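PDB 6GL0: endoglucanase, family GH5 from Zobellia galactanivorans, which hydrolyses hemicellulose, probably including mixed-linked beta-glucans, and may also act on cellulose. Local coordinates for residues Pro59-Phe64 with Asn99-Glu104; Phe141-Glu146 with Gln169-Ser174; Val192-Ala197 with Val218-Tyr223. The protein carries 1 engineered substitution. One frame throughout, in Å; residues are numbered along the deposited sequence.

Interaction 1 of 3, residues Pro59-Phe64 with Asn99-Glu104; sequences PVTWKF and NIHHDE. With GLC (alpha-D-glucopyranose), chain D; BGC (beta-D-glucopyranose), chain B.
Asn99 folds its amide back between its own backbone N and carbonyl carbon (chi1 83°), and Trp62 CG lies beside its own backbone N, anti to the carbonyl carbon (chi1 -54°); these two torsions bring both residues into the seam between Pro59-Phe64 and Asn99-Glu104. Asn99 OD1 accepts from Val60 N at 2.9 Å, while Asn99 ND2 gives a hydrogen bond of 3.2 Å to His101 ND1, close to the plane of that ring. ND2 has a second partner in Glu142. The Trp62 NE1 reaches the Asn99 carbonyl oxygen at 2.8 Å, within the carbonyl plane and on a lone pair, so the indole meets the backbone with its edge while Val60 CG1 rests over one of its faces. Ile100 CG1 packs beside NE1 and CD1 of the indole.

Both segments follow neighbouring strands of the (beta/alpha)8 barrel, 55-58 and 95-99, at the end where the sugar binds, and the contact continues their side-by-side course into the loops. Asp103 OD2 receives the Trp62 N-H through its syn lone pair, almost straight at 2.8 Å and 176°; its other oxygen, OD1, also has Trp106 as a partner. Thr61 OG1 accepts the His102 N-H at 2.8 Å, and the same hydroxyl is bonded to the carbonyl oxygen of Asp26, which leaves little freedom for its rotation. His101 N gives a further bond to Val60 O, from above the carbonyl plane. Pro59 CB abuts His101 ND1 obliquely at 3.3 Å, and His101 CD2 lies over the centre of the His102 ring. At the far edge of the His101 ring, NE2 and glucose O3 share a hydrogen bond of 3.0 Å.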
loop_
_atom_site.group_PDB
_atom_site.type_symbol
_atom_site.label_atom_id
_atom_site.label_comp_id
_atom_site.label_asym_id
_atom_site.label_seq_id
_atom_site.Cartn_x
_atom_site.Cartn_y
_atom_site.Cartn_z
ATOM N N PRO A 59 28.414 -14.918 -0.844
ATOM C CA PRO A 59 28.457 -14.949 -2.305
ATOM C C PRO A 59 29.600 -15.866 -2.834
ATOM O O PRO A 59 30.693 -15.896 -2.250
ATOM C CB PRO A 59 28.722 -13.488 -2.655
ATOM C CG PRO A 59 29.540 -12.995 -1.495
ATOM C CD PRO A 59 28.980 -13.669 -0.304
ATOM N N VAL A 60 29.337 -16.594 -3.919
ATOM C CA VAL A 60 30.294 -17.554 -4.482
ATOM C C VAL A 60 30.338 -17.430 -5.972
ATOM O O VAL A 60 29.327 -17.503 -6.649
ATOM C CB VAL A 60 29.949 -19.022 -4.128
ATOM C CG1 VAL A 60 31.004 -19.987 -4.679
ATOM C CG2 VAL A 60 29.834 -19.203 -2.621
ATOM N N THR A 61 31.541 -17.276 -6.483
ATOM C CA THR A 61 31.786 -17.267 -7.912
ATOM C C THR A 61 32.299 -18.672 -8.219
ATOM O O THR A 61 33.269 -19.124 -7.627
ATOM C CB THR A 61 32.801 -16.210 -8.308
ATOM O OG1 THR A 61 32.182 -14.932 -8.244
ATOM C CG2 THR A 61 33.274 -16.430 -9.702
ATOM N N TRP A 62 31.606 -19.350 -9.121
ATOM C CA TRP A 62 31.886 -20.744 -9.437
ATOM C C TRP A 62 32.741 -21.014 -10.679
ATOM O O TRP A 62 33.282 -22.103 -10.805
ATOM C CB TRP A 62 30.575 -21.519 -9.543
ATOM C CG TRP A 62 29.683 -21.381 -8.329
ATOM C CD1 TRP A 62 28.799 -20.393 -8.090
ATOM C CD2 TRP A 62 29.595 -22.264 -7.217
ATOM N NE1 TRP A 62 28.163 -20.592 -6.914
ATOM C CE2 TRP A 62 28.640 -21.735 -6.346
ATOM C CE3 TRP A 62 30.248 -23.444 -6.862
ATOM C CZ2 TRP A 62 28.321 -22.333 -5.149
ATOM C CZ3 TRP A 62 29.915 -24.048 -5.686
ATOM C CH2 TRP A 62 28.973 -23.489 -4.833
ATOM N N LYS A 63 32.980 -19.991 -11.494
ATOM C CA LYS A 63 33.632 -20.147 -12.787
ATOM C C LYS A 63 34.960 -20.894 -12.778
ATOM O O LYS A 63 35.138 -21.800 -13.539
ATOM C CB LYS A 63 33.858 -18.773 -13.413
ATOM C CG LYS A 63 34.498 -18.808 -14.781
ATOM C CD LYS A 63 35.207 -17.523 -15.091
ATOM C CE LYS A 63 35.823 -17.551 -16.477
ATOM N NZ LYS A 63 36.982 -18.477 -16.518
ATOM N N PHE A 64 35.859 -20.559 -11.873
ATOM C CA PHE A 64 37.179 -21.185 -11.816
ATOM C C PHE A 64 37.217 -22.611 -11.299
ATOM O O PHE A 64 38.271 -23.215 -11.266
ATOM C CB PHE A 64 38.137 -20.314 -11.019
ATOM C CG PHE A 64 38.349 -18.985 -11.637
ATOM C CD1 PHE A 64 39.273 -18.831 -12.632
ATOM C CD2 PHE A 64 37.583 -17.910 -11.256
ATOM C CE1 PHE A 64 39.448 -17.614 -13.233
ATOM C CE2 PHE A 64 37.738 -16.697 -11.853
ATOM C CZ PHE A 64 38.677 -16.537 -12.840
ATOM N N ASN A 99 24.938 -18.193 -3.162
ATOM C CA ASN A 99 24.555 -17.814 -4.511
ATOM C C ASN A 99 25.485 -18.257 -5.638
ATOM O O ASN A 99 26.476 -18.968 -5.402
ATOM C CB ASN A 99 24.282 -16.297 -4.553
ATOM C CG ASN A 99 25.523 -15.446 -4.715
ATOM O OD1 ASN A 99 26.667 -15.929 -4.780
ATOM N ND2 ASN A 99 25.288 -14.141 -4.816
ATOM N N ILE A 100 25.096 -17.851 -6.867
ATOM C CA ILE A 100 25.982 -17.759 -8.016
ATOM C C ILE A 100 26.261 -16.260 -8.236
ATOM O O ILE A 100 25.305 -15.481 -8.471
ATOM C CB ILE A 100 25.348 -18.382 -9.263
ATOM C CG1 ILE A 100 25.216 -19.887 -9.103
ATOM C CG2 ILE A 100 26.179 -18.057 -10.522
ATOM C CD1 ILE A 100 24.638 -20.581 -10.325
ATOM N N HIS A 101 27.552 -15.877 -8.159
ATOM C CA HIS A 101 27.978 -14.471 -8.100
ATOM C C HIS A 101 28.608 -14.004 -9.430
ATOM O O HIS A 101 27.837 -13.757 -10.358
ATOM C CB HIS A 101 28.859 -14.178 -6.883
ATOM C CG HIS A 101 28.766 -12.770 -6.410
ATOM N ND1 HIS A 101 27.753 -12.331 -5.574
ATOM C CD2 HIS A 101 29.571 -11.698 -6.619
ATOM C CE1 HIS A 101 27.927 -11.046 -5.310
ATOM N NE2 HIS A 101 29.036 -10.643 -5.908
ATOM N N HIS A 102 29.944 -13.850 -9.548
ATOM C CA HIS A 102 30.535 -13.186 -10.732
ATOM C C HIS A 102 30.757 -14.202 -11.861
ATOM O O HIS A 102 31.888 -14.373 -12.333
ATOM C CB HIS A 102 31.887 -12.530 -10.425
ATOM C CG HIS A 102 31.827 -11.376 -9.508
ATOM N ND1 HIS A 102 30.943 -10.323 -9.694
ATOM C CD2 HIS A 102 32.583 -11.063 -8.428
ATOM C CE1 HIS A 102 31.155 -9.425 -8.760
ATOM N NE2 HIS A 102 32.160 -9.842 -7.981
ATOM N N ASP A 103 29.665 -14.806 -12.314
ATOM C CA ASP A 103 29.636 -15.885 -13.282
ATOM C C ASP A 103 28.940 -15.480 -14.597
ATOM O O ASP A 103 28.532 -16.337 -15.411
ATOM C CB ASP A 103 28.939 -17.100 -12.648
ATOM C CG ASP A 103 29.848 -17.860 -11.695
ATOM O OD1 ASP A 103 30.872 -18.381 -12.180
ATOM O OD2 ASP A 103 29.567 -17.938 -10.481
ATOM N N GLU A 104 28.895 -14.169 -14.853
ATOM C CA GLU A 104 28.206 -13.642 -16.032
ATOM C C GLU A 104 28.895 -14.014 -17.357
ATOM O O GLU A 104 28.244 -13.981 -18.398
ATOM C CB GLU A 104 28.038 -12.120 -15.949
ATOM C CG GLU A 104 27.174 -11.653 -14.769
ATOM C CD GLU A 104 27.926 -11.489 -13.453
ATOM O OE1 GLU A 104 29.169 -11.667 -13.414
ATOM O OE2 GLU A 104 27.264 -11.149 -12.451
HETATM C C1 GLC D . 27.249 -5.617 -6.200
HETATM C C2 GLC D . 28.143 -6.799 -6.594
HETATM C C3 GLC D . 29.414 -6.871 -5.770
HETATM C C4 GLC D . 30.104 -5.525 -5.819
HETATM C C5 GLC D . 29.143 -4.500 -5.253
HETATM C C6 GLC D . 29.692 -3.079 -5.202
HETATM O O1 GLC D . 26.541 -5.811 -4.969
HETATM O O2 GLC D . 27.362 -7.982 -6.408
HETATM O O3 GLC D . 30.248 -7.891 -6.288
HETATM O O4 GLC D . 31.285 -5.549 -5.040
HETATM O O5 GLC D . 28.030 -4.471 -6.113
HETATM O O6 GLC D . 30.042 -2.673 -6.512
HETATM C C2 BGC B . 33.544 -4.993 -4.722
HETATM C C3 BGC B . 34.806 -4.543 -5.433
HETATM C C4 BGC B . 35.157 -5.449 -6.595
HETATM C C5 BGC B . 33.929 -5.600 -7.462
HETATM C C6 BGC B . 34.131 -6.629 -8.554
HETATM C C1 BGC B . 32.419 -5.062 -5.732
HETATM O O2 BGC B . 33.222 -4.069 -3.710
HETATM O O3 BGC B . 35.843 -4.450 -4.486
HETATM O O4 BGC B . 36.178 -4.840 -7.384
HETATM O O5 BGC B . 32.770 -5.952 -6.743
HETATM O O6 BGC B . 33.193 -6.406 -9.604
#

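Interaction 2 of 3, residues Phe141-Glu146 with Gln169-Ser174; sequences FETLNE and QYHQVS. With GLC (alpha-D-glucopyranose), chain D.
Leu144, just past Thr143, reaches His171 on helix 161-180. Leu144 CB lies 3.7 Å from His171 CE1, and CG stays close to the same ring carbon. Beyond the branch, CD1 moves over the imidazole face, 3.9 Å from the ring centroid and 19° off its normal, a CH-pi contact displaced toward the rim. That methyl also touches Tyr170 CB, so it meets two successive residues of the helix.

The edge of the same ring is met by Thr143. With OG1 set between the backbone N and the carbonyl carbon (chi1 44°), the hydroxyl lies near the imidazole plane and shares a hydrogen bond of 2.7 Å with His171 ND1. Thr143 CG2, on the other branch, packs against Ser174 CB at 3.6 Å. Ser174 turns its hydroxyl back into the helix, where OG bonds to Tyr170 O from the opposite face to its own backbone N. At the far side of the imidazole NE2 is bonded to Ser193 OG, so both ring nitrogens are engaged and the ring's rotation is fixed.

The next residues turn to the pocket. Asn145 ND2 gives a hydrogen bond of 2.9 Å to glucose O2. Glu146 OE2 comes within 3.3 Å of glucose C1 and is hydrogen-bonded to His221 ND1. An alanine in place of Glu146 would probably leave His221 ND1 without its carboxylate partner and open a gap beside the anomeric carbon. An Asn-Glu pair after the fourth strand is a hallmark of GH5, where this glutamate is the general acid/base, a role Glu146 probably fills.

Strand 139-142 lies between strands 95-99 and 190-193, helix 161-180 packs outside it as the crossover to 190-193, and Tyr170 and Ser174 touch the neighbouring helix 114-131.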
loop_
_atom_site.group_PDB
_atom_site.type_symbol
_atom_site.label_atom_id
_atom_site.label_comp_id
_atom_site.label_asym_id
_atom_site.label_seq_id
_atom_site.Cartn_x
_atom_site.Cartn_y
_atom_site.Cartn_z
ATOM N N PHE A 141 19.102 -20.501 -0.793
ATOM C CA PHE A 141 19.753 -20.378 -2.075
ATOM C C PHE A 141 19.297 -19.091 -2.766
ATOM O O PHE A 141 18.092 -18.761 -2.762
ATOM C CB PHE A 141 19.450 -21.531 -3.043
ATOM C CG PHE A 141 19.912 -22.885 -2.589
ATOM C CD1 PHE A 141 21.071 -23.064 -1.862
ATOM C CD2 PHE A 141 19.169 -24.007 -2.943
ATOM C CE1 PHE A 141 21.473 -24.342 -1.464
ATOM C CE2 PHE A 141 19.570 -25.286 -2.545
ATOM C CZ PHE A 141 20.721 -25.448 -1.815
ATOM N N GLU A 142 20.274 -18.404 -3.379
ATOM C CA GLU A 142 20.016 -17.284 -4.269
ATOM C C GLU A 142 20.522 -17.679 -5.663
ATOM O O GLU A 142 21.707 -17.922 -5.830
ATOM C CB GLU A 142 20.738 -16.080 -3.716
ATOM C CG GLU A 142 20.608 -14.817 -4.538
ATOM C CD GLU A 142 21.513 -13.710 -4.012
ATOM O OE1 GLU A 142 21.498 -13.441 -2.816
ATOM O OE2 GLU A 142 22.262 -13.090 -4.810
ATOM N N THR A 143 19.618 -17.743 -6.643
ATOM C CA THR A 143 19.908 -18.371 -7.915
ATOM C C THR A 143 20.956 -17.629 -8.751
ATOM O O THR A 143 21.887 -18.247 -9.214
ATOM C CB THR A 143 18.608 -18.646 -8.725
ATOM O OG1 THR A 143 17.722 -17.533 -8.677
ATOM C CG2 THR A 143 17.877 -19.863 -8.123
ATOM N N LEU A 144 20.816 -16.305 -8.880
ATOM C CA LEU A 144 21.724 -15.457 -9.646
ATOM C C LEU A 144 21.889 -14.071 -8.997
ATOM O O LEU A 144 20.903 -13.416 -8.677
ATOM C CB LEU A 144 21.185 -15.234 -11.048
ATOM C CG LEU A 144 20.906 -16.472 -11.886
ATOM C CD1 LEU A 144 20.077 -16.113 -13.093
ATOM C CD2 LEU A 144 22.222 -17.125 -12.320
ATOM N N ASN A 145 23.139 -13.625 -8.856
ATOM C CA ASN A 145 23.466 -12.414 -8.136
ATOM C C ASN A 145 22.872 -11.186 -8.798
ATOM O O ASN A 145 21.964 -10.569 -8.246
ATOM C CB ASN A 145 25.002 -12.257 -7.948
ATOM C CG ASN A 145 25.397 -10.912 -7.348
ATOM O OD1 ASN A 145 24.821 -10.488 -6.353
ATOM N ND2 ASN A 145 26.393 -10.246 -7.927
ATOM N N GLU A 146 23.478 -10.799 -9.911
ATOM C CA GLU A 146 23.108 -9.635 -10.701
ATOM C C GLU A 146 23.150 -10.005 -12.197
ATOM O O GLU A 146 23.953 -9.466 -12.941
ATOM C CB GLU A 146 24.039 -8.465 -10.351
ATOM C CG GLU A 146 23.879 -8.000 -8.908
ATOM C CD GLU A 146 24.648 -6.726 -8.576
ATOM O OE1 GLU A 146 25.604 -6.373 -9.312
ATOM O OE2 GLU A 146 24.287 -6.063 -7.577
ATOM N N GLN A 169 14.073 -16.774 -17.798
ATOM C CA GLN A 169 14.249 -18.191 -18.177
ATOM C C GLN A 169 15.363 -18.852 -17.372
ATOM O O GLN A 169 15.239 -20.001 -16.964
ATOM C CB GLN A 169 14.518 -18.335 -19.657
ATOM C CG GLN A 169 13.340 -17.966 -20.555
ATOM C CD GLN A 169 13.720 -17.891 -22.029
ATOM O OE1 GLN A 169 14.455 -18.748 -22.537
ATOM N NE2 GLN A 169 13.233 -16.855 -22.722
ATOM N N TYR A 170 16.443 -18.120 -17.131
ATOM C CA TYR A 170 17.560 -18.672 -16.352
ATOM C C TYR A 170 17.153 -18.963 -14.920
ATOM O O TYR A 170 17.530 -19.993 -14.342
ATOM C CB TYR A 170 18.774 -17.735 -16.418
ATOM C CG TYR A 170 19.373 -17.541 -17.803
ATOM C CD1 TYR A 170 19.013 -18.353 -18.882
ATOM C CD2 TYR A 170 20.315 -16.520 -18.050
ATOM C CE1 TYR A 170 19.556 -18.164 -20.155
ATOM C CE2 TYR A 170 20.863 -16.330 -19.321
ATOM C CZ TYR A 170 20.478 -17.170 -20.372
ATOM O OH TYR A 170 20.991 -17.045 -21.674
ATOM N N HIS A 171 16.377 -18.048 -14.336
ATOM C CA HIS A 171 15.827 -18.267 -13.000
ATOM C C HIS A 171 14.894 -19.486 -12.993
ATOM O O HIS A 171 14.946 -20.292 -12.085
ATOM C CB HIS A 171 15.091 -16.997 -12.508
ATOM C CG HIS A 171 15.996 -15.958 -11.933
ATOM N ND1 HIS A 171 16.913 -16.234 -10.926
ATOM C CD2 HIS A 171 16.074 -14.623 -12.165
ATOM C CE1 HIS A 171 17.561 -15.122 -10.623
ATOM N NE2 HIS A 171 17.073 -14.129 -11.353
ATOM N N GLN A 172 14.056 -19.576 -14.016
ATOM C CA GLN A 172 13.149 -20.736 -14.227
ATOM C C GLN A 172 13.908 -22.071 -14.137
ATOM O O GLN A 172 13.590 -22.935 -13.320
ATOM C CB GLN A 172 12.402 -20.631 -15.590
ATOM C CG GLN A 172 11.369 -21.728 -15.848
ATOM C CD GLN A 172 10.132 -21.582 -14.980
ATOM O OE1 GLN A 172 9.457 -20.558 -15.020
ATOM N NE2 GLN A 172 9.844 -22.597 -14.182
ATOM N N VAL A 173 14.945 -22.186 -14.958
ATOM C CA VAL A 173 15.760 -23.412 -14.989
ATOM C C VAL A 173 16.445 -23.685 -13.645
ATOM O O VAL A 173 16.531 -24.835 -13.223
ATOM C CB VAL A 173 16.746 -23.345 -16.172
ATOM C CG1 VAL A 173 17.788 -24.411 -16.076
ATOM C CG2 VAL A 173 15.971 -23.510 -17.478
ATOM N N SER A 174 16.891 -22.625 -12.966
ATOM C CA SER A 174 17.630 -22.786 -11.705
ATOM C C SER A 174 16.714 -23.256 -10.594
ATOM O O SER A 174 17.033 -24.192 -9.883
ATOM C CB SER A 174 18.337 -21.469 -11.320
ATOM O OG SER A 174 19.165 -20.988 -12.392
HETATM C C1 GLC D . 27.249 -5.617 -6.200
HETATM C C2 GLC D . 28.143 -6.799 -6.594
HETATM C C3 GLC D . 29.414 -6.871 -5.770
HETATM C C4 GLC D . 30.104 -5.525 -5.819
HETATM C C5 GLC D . 29.143 -4.500 -5.253
HETATM C C6 GLC D . 29.692 -3.079 -5.202
HETATM O O1 GLC D . 26.541 -5.811 -4.969
HETATM O O2 GLC D . 27.362 -7.982 -6.408
HETATM O O3 GLC D . 30.248 -7.891 -6.288
HETATM O O4 GLC D . 31.285 -5.549 -5.040
HETATM O O5 GLC D . 28.030 -4.471 -6.113
HETATM O O6 GLC D . 30.042 -2.673 -6.512
#

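Interaction 3 of 3, residues Val192-Ala197 with Val218-Tyr223; sequences VSTYAA and VSVHSY. With GLC (alpha-D-glucopyranose), chain D.
Val192 and Val218, with Ser193 and Ser219, pair as parallel neighbours, and the backbone bond of this register runs from Ser219 N to Val192 O at 3.1 Å. A second one comes from the loop, where His221 N points at Ala197 O along a lone pair in the carbonyl plane, nearly straight at 174°. Between them Ser193 CA makes a CA-H...O contact of 3.2 Å with Ser219 O. Together these join the fifth and sixth strands of the barrel, linked by a beta-alpha-beta crossover.

Apolar contact is lighter. Ala197 CB sits over one face of the His221 imidazole, 3.7 Å from the ring centroid, as a CH-pi contact, and Thr194 CG2 lies beside Val220 CG1.

Polar side-chain ends find their partners beyond these two segments. Ser193 OG is bonded to Leu144 O, and Thr194 OG1 to Ser198 O. Further along, Tyr223 OH and glucose O1 share a hydrogen bond of 2.5 Å, with O1 in the plane of the tyrosine ring.

With a methyl over one face and its ND1 tied to a carboxylate, the His221 ring has little room to turn, and as a second-shell group it probably helps position Glu146 beside the sugar.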
loop_
_atom_site.group_PDB
_atom_site.type_symbol
_atom_site.label_atom_id
_atom_site.label_comp_id
_atom_site.label_asym_id
_atom_site.label_seq_id
_atom_site.Cartn_x
_atom_site.Cartn_y
_atom_site.Cartn_z
ATOM N N VAL A 192 15.223 -14.940 -5.727
ATOM C CA VAL A 192 15.218 -14.763 -7.161
ATOM C C VAL A 192 15.276 -13.263 -7.492
ATOM O O VAL A 192 14.373 -12.473 -7.125
ATOM C CB VAL A 192 13.957 -15.404 -7.756
ATOM C CG1 VAL A 192 13.770 -15.068 -9.229
ATOM C CG2 VAL A 192 13.988 -16.911 -7.543
ATOM N N SER A 193 16.306 -12.866 -8.235
ATOM C CA SER A 193 16.527 -11.471 -8.599
ATOM C C SER A 193 15.857 -11.002 -9.883
ATOM O O SER A 193 15.565 -11.761 -10.801
ATOM C CB SER A 193 18.018 -11.210 -8.731
ATOM O OG SER A 193 18.594 -12.067 -9.720
ATOM N N THR A 194 15.620 -9.709 -9.919
ATOM C CA THR A 194 15.366 -8.984 -11.130
ATOM C C THR A 194 16.652 -8.968 -11.997
ATOM O O THR A 194 17.724 -9.345 -11.528
ATOM C CB THR A 194 14.931 -7.521 -10.831
ATOM O OG1 THR A 194 15.913 -6.850 -10.011
ATOM C CG2 THR A 194 13.565 -7.480 -10.160
ATOM N N TYR A 195 16.523 -8.523 -13.242
ATOM C CA TYR A 195 17.674 -8.257 -14.080
ATOM C C TYR A 195 18.649 -7.334 -13.329
ATOM O O TYR A 195 18.271 -6.275 -12.819
ATOM C CB TYR A 195 17.267 -7.624 -15.398
ATOM C CG TYR A 195 18.395 -7.403 -16.416
ATOM C CD1 TYR A 195 19.212 -6.280 -16.365
ATOM C CD2 TYR A 195 18.626 -8.330 -17.429
ATOM C CE1 TYR A 195 20.241 -6.106 -17.276
ATOM C CE2 TYR A 195 19.646 -8.151 -18.350
ATOM C CZ TYR A 195 20.452 -7.025 -18.279
ATOM O OH TYR A 195 21.466 -6.833 -19.204
ATOM N N ALA A 196 19.889 -7.796 -13.239
ATOM C CA ALA A 196 20.967 -7.120 -12.523
ATOM C C ALA A 196 20.672 -6.777 -11.069
ATOM O O ALA A 196 21.390 -5.959 -10.484
ATOM C CB ALA A 196 21.395 -5.867 -13.286
ATOM N N ALA A 197 19.663 -7.426 -10.474
ATOM C CA ALA A 197 19.089 -7.038 -9.170
ATOM C C ALA A 197 18.689 -5.552 -9.128
ATOM O O ALA A 197 18.684 -4.915 -8.076
ATOM C CB ALA A 197 20.035 -7.400 -8.015
ATOM N N VAL A 218 11.938 -12.289 -3.171
ATOM C CA VAL A 218 12.483 -11.321 -4.150
ATOM C C VAL A 218 13.863 -10.808 -3.679
ATOM O O VAL A 218 14.037 -10.490 -2.506
ATOM C CB VAL A 218 11.529 -10.134 -4.360
ATOM C CG1 VAL A 218 12.143 -9.079 -5.252
ATOM C CG2 VAL A 218 10.252 -10.625 -4.991
ATOM N N SER A 219 14.820 -10.754 -4.614
ATOM C CA SER A 219 16.132 -10.193 -4.383
ATOM C C SER A 219 16.340 -8.980 -5.249
ATOM O O SER A 219 16.291 -9.076 -6.454
ATOM C CB SER A 219 17.223 -11.223 -4.713
ATOM O OG SER A 219 18.515 -10.646 -4.586
ATOM N N VAL A 220 16.604 -7.843 -4.605
ATOM C CA VAL A 220 17.058 -6.646 -5.257
ATOM C C VAL A 220 18.198 -6.061 -4.471
ATOM O O VAL A 220 18.312 -6.290 -3.261
ATOM C CB VAL A 220 15.922 -5.577 -5.420
ATOM C CG1 VAL A 220 14.859 -6.048 -6.447
ATOM C CG2 VAL A 220 15.278 -5.204 -4.087
ATOM N N HIS A 221 19.040 -5.301 -5.167
ATOM C CA HIS A 221 20.159 -4.560 -4.581
ATOM C C HIS A 221 19.949 -3.093 -4.935
ATOM O O HIS A 221 19.569 -2.760 -6.042
ATOM C CB HIS A 221 21.498 -5.021 -5.179
ATOM C CG HIS A 221 21.786 -6.476 -4.995
ATOM N ND1 HIS A 221 22.758 -7.125 -5.721
ATOM C CD2 HIS A 221 21.221 -7.417 -4.198
ATOM C CE1 HIS A 221 22.787 -8.408 -5.380
ATOM N NE2 HIS A 221 21.852 -8.619 -4.467
ATOM N N SER A 222 20.058 -2.210 -3.977
ATOM C CA SER A 222 19.846 -0.802 -4.258
ATOM C C SER A 222 20.830 0.009 -3.440
ATOM O O SER A 222 20.607 0.283 -2.252
ATOM C CB SER A 222 18.407 -0.384 -3.951
ATOM O OG SER A 222 18.195 0.986 -4.281
ATOM N N TYR A 223 21.916 0.393 -4.087
ATOM C CA TYR A 223 22.949 1.233 -3.449
ATOM C C TYR A 223 22.511 2.717 -3.542
ATOM O O TYR A 223 23.143 3.529 -4.235
ATOM C CB TYR A 223 24.300 0.986 -4.146
ATOM C CG TYR A 223 24.897 -0.377 -3.893
ATOM C CD1 TYR A 223 24.568 -1.449 -4.665
ATOM C CD2 TYR A 223 25.812 -0.574 -2.834
ATOM C CE1 TYR A 223 25.163 -2.679 -4.459
ATOM C CE2 TYR A 223 26.395 -1.793 -2.588
ATOM C CZ TYR A 223 26.078 -2.848 -3.391
ATOM O OH TYR A 223 26.659 -4.070 -3.166
HETATM C C1 GLC D . 27.249 -5.617 -6.200
HETATM C C2 GLC D . 28.143 -6.799 -6.594
HETATM C C3 GLC D . 29.414 -6.871 -5.770
HETATM C C4 GLC D . 30.104 -5.525 -5.819
HETATM C C5 GLC D . 29.143 -4.500 -5.253
HETATM C C6 GLC D . 29.692 -3.079 -5.202
HETATM O O1 GLC D . 26.541 -5.811 -4.969
HETATM O O2 GLC D . 27.362 -7.982 -6.408
HETATM O O3 GLC D . 30.248 -7.891 -6.288
HETATM O O4 GLC D . 31.285 -5.549 -5.040
HETATM O O5 GLC D . 28.030 -4.471 -6.113
HETATM O O6 GLC D . 30.042 -2.673 -6.512
#

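The three contacts follow one another along the chain and round one wall of the eight-stranded barrel. Interaction 1 joins loops after strands 55-58 and 95-99; interaction 2 sets residues following Glu142 against helix 161-180; interaction 3 pairs strands 190-193 and 216-221. Centres of interactions 1 and 2 are about 12 Å apart, those of 2 and 3 about 11 Å, those of 1 and 3 about 16 Å. Interaction 2 bridges the others: Ile100 O meets Asn145 N on one side, and Glu146 CG packs on Ala196 O on the other. Each places residues against the same glucose, from segments following strands 95-99, 139-142 and 216-221, so together they form part of the sugar pocket.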